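PDB 3LYK: stringent starvation protein A homolog from Haemophilus influenzae, which is a glutathione S-transferase superfamily member that probably forms an equimolar complex with the RNA polymerase holoenzyme but not with the core enzyme. Local coordinates for residues Glu130-Ile135 with Pro159-Leu164; Pro137-Met142 with Lys177-Tyr182; Glu148-Val153 with Glu184-Arg189. One frame throughout, in Å; residues are numbered along the deposited sequence.

Interaction 1: Glu130-Ile135 with Pro159-Leu164; sequences EELLGI and PLLWKL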
# COMPACT_ATOMS: atom_id res chain seq x y z
N GLU B 130 23.54 10.40 -6.98
CA GLU B 130 24.46 9.34 -6.55
C GLU B 130 23.74 7.98 -6.49
O GLU B 130 24.21 6.99 -7.07
CB GLU B 130 25.06 9.64 -5.18
CG GLU B 130 26.13 10.73 -5.16
CD GLU B 130 26.63 11.02 -3.73
OE1 GLU B 130 27.84 10.82 -3.47
OE2 GLU B 130 25.81 11.45 -2.87
N GLU B 131 22.59 7.95 -5.82
CA GLU B 131 21.81 6.72 -5.67
C GLU B 131 21.40 6.06 -6.98
O GLU B 131 21.54 4.85 -7.15
CB GLU B 131 20.60 6.95 -4.78
CG GLU B 131 20.88 6.54 -3.34
CD GLU B 131 20.12 7.37 -2.32
OE1 GLU B 131 19.19 8.14 -2.70
OE2 GLU B 131 20.47 7.26 -1.13
N LEU B 132 20.89 6.86 -7.92
CA LEU B 132 20.52 6.32 -9.22
C LEU B 132 21.74 5.80 -10.00
O LEU B 132 21.69 4.71 -10.59
CB LEU B 132 19.70 7.34 -10.02
CG LEU B 132 18.24 7.39 -9.52
CD1 LEU B 132 17.63 8.73 -9.76
CD2 LEU B 132 17.39 6.28 -10.14
N LEU B 133 22.84 6.54 -9.97
CA LEU B 133 24.09 6.03 -10.55
C LEU B 133 24.51 4.71 -9.89
O LEU B 133 24.84 3.74 -10.58
CB LEU B 133 25.21 7.10 -10.53
CG LEU B 133 25.09 8.18 -11.63
CD1 LEU B 133 26.21 9.22 -11.51
CD2 LEU B 133 25.05 7.60 -13.07
N GLY B 134 24.41 4.65 -8.56
CA GLY B 134 24.70 3.43 -7.80
C GLY B 134 23.96 2.18 -8.25
O GLY B 134 24.52 1.09 -8.21
N ILE B 135 22.71 2.32 -8.69
CA ILE B 135 21.95 1.14 -9.16
C ILE B 135 22.05 0.85 -10.66
O ILE B 135 21.42 -0.07 -11.17
CB ILE B 135 20.47 1.10 -8.62
CG1 ILE B 135 19.68 2.36 -9.00
CG2 ILE B 135 20.47 0.91 -7.11
CD1 ILE B 135 19.14 2.34 -10.41
N PRO B 159 8.27 8.45 -13.74
CA PRO B 159 7.87 9.78 -13.33
C PRO B 159 8.96 10.48 -12.53
O PRO B 159 9.06 11.71 -12.56
CB PRO B 159 6.64 9.51 -12.45
CG PRO B 159 6.03 8.33 -13.08
CD PRO B 159 7.25 7.46 -13.36
N LEU B 160 9.74 9.70 -11.79
CA LEU B 160 10.79 10.27 -10.94
C LEU B 160 11.97 10.78 -11.78
O LEU B 160 12.49 11.86 -11.52
CB LEU B 160 11.28 9.25 -9.92
CG LEU B 160 12.48 9.73 -9.10
CD1 LEU B 160 12.30 9.35 -7.66
CD2 LEU B 160 13.74 9.09 -9.67
N LEU B 161 12.39 9.99 -12.78
CA LEU B 161 13.44 10.39 -13.71
C LEU B 161 13.01 11.60 -14.57
O LEU B 161 13.81 12.49 -14.82
CB LEU B 161 13.82 9.21 -14.58
CG LEU B 161 14.47 8.08 -13.78
CD1 LEU B 161 14.75 6.92 -14.67
CD2 LEU B 161 15.82 8.52 -13.09
N TRP B 162 11.74 11.63 -14.97
CA TRP B 162 11.16 12.71 -15.68
C TRP B 162 11.29 14.00 -14.87
O TRP B 162 11.71 15.03 -15.41
CB TRP B 162 9.71 12.42 -15.97
CG TRP B 162 9.02 13.48 -16.78
CD1 TRP B 162 8.00 14.33 -16.36
CD2 TRP B 162 9.24 13.79 -18.17
NE1 TRP B 162 7.58 15.11 -17.41
CE2 TRP B 162 8.33 14.82 -18.52
CE3 TRP B 162 10.14 13.31 -19.14
CZ2 TRP B 162 8.28 15.39 -19.82
CZ3 TRP B 162 10.08 13.86 -20.43
CH2 TRP B 162 9.15 14.89 -20.75
N LYS B 163 10.94 13.95 -13.58
CA LYS B 163 11.07 15.14 -12.75
C LYS B 163 12.51 15.56 -12.56
O LYS B 163 12.79 16.77 -12.59
CB LYS B 163 10.36 14.99 -11.41
CG LYS B 163 8.86 15.20 -11.54
CD LYS B 163 8.19 15.13 -10.20
CE LYS B 163 6.71 15.35 -10.30
NZ LYS B 163 6.39 16.80 -10.40
N LEU B 164 13.40 14.59 -12.36
CA LEU B 164 14.81 14.90 -12.18
C LEU B 164 15.37 15.57 -13.45
O LEU B 164 16.04 16.59 -13.36
CB LEU B 164 15.65 13.65 -11.86
CG LEU B 164 15.47 13.06 -10.46
CD1 LEU B 164 16.32 11.82 -10.33
CD2 LEU B 164 15.82 14.12 -9.39
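Leu160 and Leu164, which both meet Leu132 across this contact, lie on either side in sequence of Lys163, whose NZ is gripped twice: by a salt bridge to Glu114 and by a hydrogen bond to the carbonyl oxygen of Asp14. That polar hold lies well away from residues 130-135, and what joins the two segments is purely apolar. A single side chain, Leu132, makes every contact from residues 130-135. Its CG is anti to its own carbonyl carbon (chi1 -77°), and its two methyl groups extend toward the second helix, CD1 doing most of the touching. CD1 of Leu132 sits among three methyls: Leu164 CD1 at 3.4 Å, Leu161 CD2 at 3.8 Å and Leu160 CD2 at 3.9 Å. The first of these is a tip-to-tip approach closer than normal van der Waals contact, so packing is tightest there. Leu161 instead lies across Leu132 at a slant, and its CD2 also reaches Leu132 CD2, at 4.0 Å. The two segments belong to the all-helical C-terminal domain of the glutathione S-transferase fold, on helices 118-134 and 152-165. Their short axes run more antiparallel than parallel, at 131°, and come no nearer than 13.1 Å, a wide separation bridged by leucine side chains from both segments. Trp106 of helix 89-115 packs against both Leu132 and Leu160, while Phe171 also covers Leu132; all four leucines are buried. The first helix ends just past the contact, where Ile135 leaves helical geometry and its N is bonded to Glu131 O at 3.2 Å. The second is kinked at Pro159, whose ring nitrogen makes no bond to the preceding turn; regular bonding is present further on, with Leu164 N to Leu160 O at 3.0 Å.

Interaction 2: Pro137-Met142 with Lys177-Tyr182; sequences PIFQQM and KAIKAY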
# COMPACT_ATOMS: atom_id res chain seq x y z
N PRO B 137 24.18 -0.88 -12.35
CA PRO B 137 24.43 -2.28 -12.72
C PRO B 137 23.15 -3.09 -13.00
O PRO B 137 23.18 -4.04 -13.77
CB PRO B 137 25.16 -2.84 -11.49
CG PRO B 137 25.91 -1.65 -10.96
CD PRO B 137 24.93 -0.51 -11.13
N ILE B 138 22.05 -2.71 -12.36
CA ILE B 138 20.73 -3.28 -12.62
C ILE B 138 20.41 -3.54 -14.10
O ILE B 138 19.86 -4.60 -14.44
CB ILE B 138 19.66 -2.40 -11.95
CG1 ILE B 138 19.39 -2.89 -10.53
CG2 ILE B 138 18.37 -2.36 -12.74
CD1 ILE B 138 20.49 -2.59 -9.52
N PHE B 139 20.78 -2.62 -14.98
CA PHE B 139 20.41 -2.72 -16.40
C PHE B 139 21.30 -3.62 -17.27
O PHE B 139 20.88 -4.04 -18.35
CB PHE B 139 20.30 -1.33 -17.01
CG PHE B 139 19.37 -0.42 -16.26
CD1 PHE B 139 17.98 -0.49 -16.45
CD2 PHE B 139 19.88 0.53 -15.35
CE1 PHE B 139 17.13 0.37 -15.73
CE2 PHE B 139 19.04 1.40 -14.66
CZ PHE B 139 17.66 1.32 -14.84
N GLN B 140 22.50 -3.93 -16.81
CA GLN B 140 23.37 -4.86 -17.55
C GLN B 140 22.72 -6.25 -17.68
O GLN B 140 23.18 -7.11 -18.44
CB GLN B 140 24.77 -4.94 -16.91
CG GLN B 140 24.90 -5.95 -15.76
CD GLN B 140 26.20 -5.78 -14.96
OE1 GLN B 140 26.46 -4.71 -14.40
NE2 GLN B 140 27.00 -6.85 -14.90
N GLN B 141 21.64 -6.45 -16.93
CA GLN B 141 20.89 -7.70 -16.94
C GLN B 141 19.55 -7.54 -17.65
O GLN B 141 19.20 -8.36 -18.51
CB GLN B 141 20.71 -8.25 -15.51
CG GLN B 141 20.56 -7.17 -14.41
CD GLN B 141 21.02 -7.63 -12.99
OE1 GLN B 141 20.70 -6.98 -11.98
NE2 GLN B 141 21.77 -8.74 -12.93
N MSE B 142 18.79 -6.50 -17.30
CA MSE B 142 17.41 -6.38 -17.82
C MSE B 142 17.06 -4.98 -18.32
O MSE B 142 17.49 -4.02 -17.72
CB MSE B 142 16.42 -6.86 -16.77
CG MSE B 142 16.55 -8.35 -16.50
SE MSE B 142 15.28 -8.90 -15.14
CE MSE B 142 16.29 -8.34 -13.56
N LYS B 177 25.48 5.51 -18.87
CA LYS B 177 25.00 4.93 -20.13
C LYS B 177 23.71 4.09 -19.99
O LYS B 177 22.78 4.21 -20.81
CB LYS B 177 26.09 4.10 -20.82
CG LYS B 177 26.80 4.85 -21.95
CD LYS B 177 28.26 4.40 -22.07
CE LYS B 177 29.22 5.60 -22.03
NZ LYS B 177 30.64 5.18 -22.22
N ALA B 178 23.69 3.22 -18.98
CA ALA B 178 22.51 2.42 -18.67
C ALA B 178 21.29 3.28 -18.27
O ALA B 178 20.18 3.00 -18.70
CB ALA B 178 22.84 1.37 -17.60
N ILE B 179 21.49 4.33 -17.47
CA ILE B 179 20.39 5.22 -17.06
C ILE B 179 19.78 6.01 -18.26
O ILE B 179 18.55 6.11 -18.39
CB ILE B 179 20.80 6.20 -15.94
CG1 ILE B 179 21.47 5.49 -14.76
CG2 ILE B 179 19.58 6.91 -15.39
CD1 ILE B 179 20.55 4.46 -13.99
N LYS B 180 20.64 6.53 -19.13
CA LYS B 180 20.18 7.22 -20.35
C LYS B 180 19.45 6.28 -21.26
O LYS B 180 18.44 6.66 -21.85
CB LYS B 180 21.37 7.84 -21.10
CG LYS B 180 21.96 9.06 -20.43
CD LYS B 180 23.36 9.33 -21.01
CE LYS B 180 23.86 10.72 -20.67
NZ LYS B 180 25.28 10.86 -21.13
N ALA B 181 19.97 5.07 -21.41
CA ALA B 181 19.29 4.06 -22.22
C ALA B 181 17.88 3.75 -21.64
O ALA B 181 16.89 3.68 -22.39
CB ALA B 181 20.17 2.77 -22.38
N TYR B 182 17.77 3.59 -20.33
CA TYR B 182 16.46 3.31 -19.70
C TYR B 182 15.48 4.47 -19.94
O TYR B 182 14.32 4.26 -20.29
CB TYR B 182 16.65 3.06 -18.18
CG TYR B 182 15.36 2.85 -17.43
CD1 TYR B 182 14.65 1.63 -17.56
CD2 TYR B 182 14.82 3.86 -16.61
CE1 TYR B 182 13.45 1.43 -16.86
CE2 TYR B 182 13.63 3.67 -15.90
CZ TYR B 182 12.94 2.45 -16.03
OH TYR B 182 11.77 2.29 -15.35
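Phe139 reaches from its loop onto three residues of helix 176-187, and the tightest packing is at its ring, toward Tyr182 and Ile179. CE1 comes to 3.3 Å from Tyr182 CD1, and CZ lies over a face of the tyrosine ring. The two planes are inclined at 38° with centroids 5.0 Å apart, an oblique pairing. Across the ring, the other meta carbon, Phe139 CE2, meets Ile179 CD1 at 3.5 Å; that methyl reaches the ring although the CB of Ile179 points away from the loop. Nearer the backbone, Phe139 CB rests on Ala178 CB at 3.8 Å. With CG beside the backbone N (chi1 -54°), the ring has Ala178 O over the rim of one face and Ile138 CG2 over the centre of the other. The flanks are looser: Pro137, Gln140 and Gln141 are exposed on the loop, as are Lys177 and Lys180 on the helix. Tyr182, by contrast, is buried, and its OH is hydrogen-bonded to Asp154. Phe145 covers both aromatic rings, and Val157 and Leu161 back Tyr182, so that the loop leaving helix 118-134 lies against helix 176-187, which packs in turn on helix 152-165.

Interaction 3: Glu148-Val153 with Glu184-Arg189; sequences EEFGLV and ERVFTR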
# COMPACT_ATOMS: atom_id res chain seq x y z
N GLU B 148 12.09 -7.84 -17.20
CA GLU B 148 12.25 -8.05 -18.63
C GLU B 148 11.28 -7.21 -19.44
O GLU B 148 11.61 -6.81 -20.56
CB GLU B 148 12.00 -9.52 -18.99
CG GLU B 148 12.99 -10.50 -18.37
CD GLU B 148 14.40 -10.38 -18.98
OE1 GLU B 148 14.55 -9.79 -20.08
OE2 GLU B 148 15.36 -10.90 -18.35
N GLU B 149 10.08 -6.97 -18.89
CA GLU B 149 9.02 -6.22 -19.59
C GLU B 149 8.62 -5.00 -18.78
O GLU B 149 8.77 -4.97 -17.57
CB GLU B 149 7.76 -7.08 -19.79
CG GLU B 149 7.95 -8.36 -20.63
CD GLU B 149 8.15 -8.04 -22.10
OE1 GLU B 149 7.31 -7.31 -22.70
OE2 GLU B 149 9.17 -8.47 -22.67
N PHE B 150 8.04 -4.01 -19.46
CA PHE B 150 7.62 -2.78 -18.82
C PHE B 150 6.48 -3.09 -17.86
O PHE B 150 5.58 -3.84 -18.22
CB PHE B 150 7.11 -1.80 -19.89
CG PHE B 150 6.65 -0.48 -19.34
CD1 PHE B 150 7.55 0.54 -19.09
CD2 PHE B 150 5.29 -0.25 -19.12
CE1 PHE B 150 7.13 1.78 -18.63
CE2 PHE B 150 4.86 1.00 -18.64
CZ PHE B 150 5.78 2.01 -18.40
N GLY B 151 6.48 -2.49 -16.67
CA GLY B 151 5.41 -2.78 -15.71
C GLY B 151 5.22 -1.68 -14.71
O GLY B 151 5.82 -0.59 -14.86
N LEU B 152 4.43 -1.97 -13.66
CA LEU B 152 4.13 -0.99 -12.62
C LEU B 152 5.36 -0.41 -11.93
O LEU B 152 5.32 0.75 -11.52
CB LEU B 152 3.13 -1.53 -11.58
CG LEU B 152 1.72 -1.90 -12.07
CD1 LEU B 152 0.79 -2.34 -10.87
CD2 LEU B 152 1.06 -0.76 -12.87
N VAL B 153 6.42 -1.19 -11.75
CA VAL B 153 7.66 -0.62 -11.14
C VAL B 153 8.20 0.56 -12.00
O VAL B 153 8.61 1.61 -11.48
CB VAL B 153 8.75 -1.71 -10.97
CG1 VAL B 153 10.02 -1.13 -10.34
CG2 VAL B 153 8.20 -2.92 -10.10
N GLU B 184 15.37 6.63 -22.40
CA GLU B 184 14.83 6.61 -23.75
C GLU B 184 13.76 5.51 -23.87
O GLU B 184 12.72 5.68 -24.49
CB GLU B 184 15.96 6.40 -24.78
CG GLU B 184 15.49 6.47 -26.24
CD GLU B 184 14.92 5.14 -26.81
OE1 GLU B 184 15.21 4.04 -26.27
OE2 GLU B 184 14.16 5.22 -27.80
N ARG B 185 14.03 4.36 -23.27
CA ARG B 185 13.14 3.21 -23.38
C ARG B 185 11.77 3.53 -22.80
O ARG B 185 10.73 3.22 -23.38
CB ARG B 185 13.77 2.05 -22.63
CG ARG B 185 13.21 0.71 -22.88
CD ARG B 185 14.17 -0.29 -22.16
NE ARG B 185 15.47 -0.32 -22.82
CZ ARG B 185 16.65 -0.23 -22.22
NH1 ARG B 185 16.78 -0.15 -20.90
NH2 ARG B 185 17.73 -0.25 -22.97
N VAL B 186 11.75 4.23 -21.66
CA VAL B 186 10.43 4.55 -21.04
C VAL B 186 9.78 5.86 -21.57
O VAL B 186 8.55 5.87 -21.83
CB VAL B 186 10.47 4.49 -19.49
CG1 VAL B 186 10.93 3.10 -19.02
CG2 VAL B 186 11.42 5.56 -18.88
N PHE B 187 10.57 6.95 -21.75
CA PHE B 187 9.99 8.23 -22.14
C PHE B 187 9.34 8.22 -23.52
O PHE B 187 8.38 8.99 -23.77
CB PHE B 187 10.97 9.40 -22.09
CG PHE B 187 11.51 9.73 -20.72
CD1 PHE B 187 10.91 9.25 -19.56
CD2 PHE B 187 12.64 10.53 -20.60
CE1 PHE B 187 11.44 9.56 -18.29
CE2 PHE B 187 13.15 10.87 -19.36
CZ PHE B 187 12.54 10.37 -18.19
N THR B 188 9.86 7.37 -24.40
CA THR B 188 9.39 7.30 -25.79
C THR B 188 8.25 6.31 -26.01
O THR B 188 7.73 6.20 -27.14
CB THR B 188 10.56 7.03 -26.80
OG1 THR B 188 11.07 5.72 -26.56
CG2 THR B 188 11.71 8.08 -26.62
N ARG B 189 7.79 5.66 -24.94
CA ARG B 189 6.68 4.70 -25.06
C ARG B 189 5.42 5.47 -25.33
O ARG B 189 5.26 6.57 -24.79
CB ARG B 189 6.48 3.94 -23.73
CG ARG B 189 7.41 2.81 -23.52
CD ARG B 189 7.04 2.09 -22.20
NE ARG B 189 5.89 1.19 -22.32
CZ ARG B 189 5.95 -0.07 -22.78
NH1 ARG B 189 7.07 -0.60 -23.21
NH2 ARG B 189 4.85 -0.81 -22.83
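Arg189 lays its guanidinium flat on the ring of Phe150, the two planes only 5° apart. From CB, which points toward residues 148-153, the chain runs extended through CG and then bends about the CG-CD bond (chi3 79°), a turn that spreads the rest of the side chain over the ring. CD is the first atom to touch: it sits over the face as a CH-pi contact, 3.5 Å from Phe150 CD1. NE follows above the ring, 3.5 Å from Phe150 CG, and is also held by a salt bridge to Glu27 of helix 16-27. CZ, off-centre at 31° from the ring normal and 4.0 Å from the Phe150 centroid, makes the cation-pi interaction. Beyond it the group runs off the ring toward the backbone: NH1 meets Phe150 CB at 3.5 Å, and NH2 lies 3.8 Å from Phe150 CD2. Stack and salt bridge together should fix the rotation of the guanidinium, and the carboxylate of Glu27 probably balances its charge beside the aromatic face. Val186 supplies an apolar neighbour at the ring edge, its CG1 4.0 Å from Phe150 CE1. Behind Arg189 the chain is turning between helices: Thr188 OG1 donates to Glu184 O at 2.6 Å in the last turn of helix 176-187, and Arg189 itself is the N-cap of helix 190-195. At the start of helix 152-165, Asp154 OD2 accepts from Gly151 N, one half of a capping box whose reciprocal side-chain bond a glycine cannot make. Phe150 against Cys155 fits the hydrophobic staple, as at the equivalent core helix in the glutathione S-transferase superfamily.

In the fold
From the N terminus the chain first passes through the thioredoxin-like domain, and all three contacts come later, within the helical C-terminal domain. Their first segments follow one another, 130-135, 137-142 and 148-153, before 159-164, 177-182 and 184-189 answer them in the same order; each contact therefore crosses the other two and none nests. Interaction 1 closes a loop of 23 residues, interaction 2 one of 34 and interaction 3 one of 30. Together they tie the end of helix 118-134, and the long connection after it, to helices 152-165 and 176-187. Leu161 against Tyr182 joins interactions 1 and 2, Trp162 against Phe187 joins 1 and 3, and Glu27 links interaction 3 to the N-terminal domain.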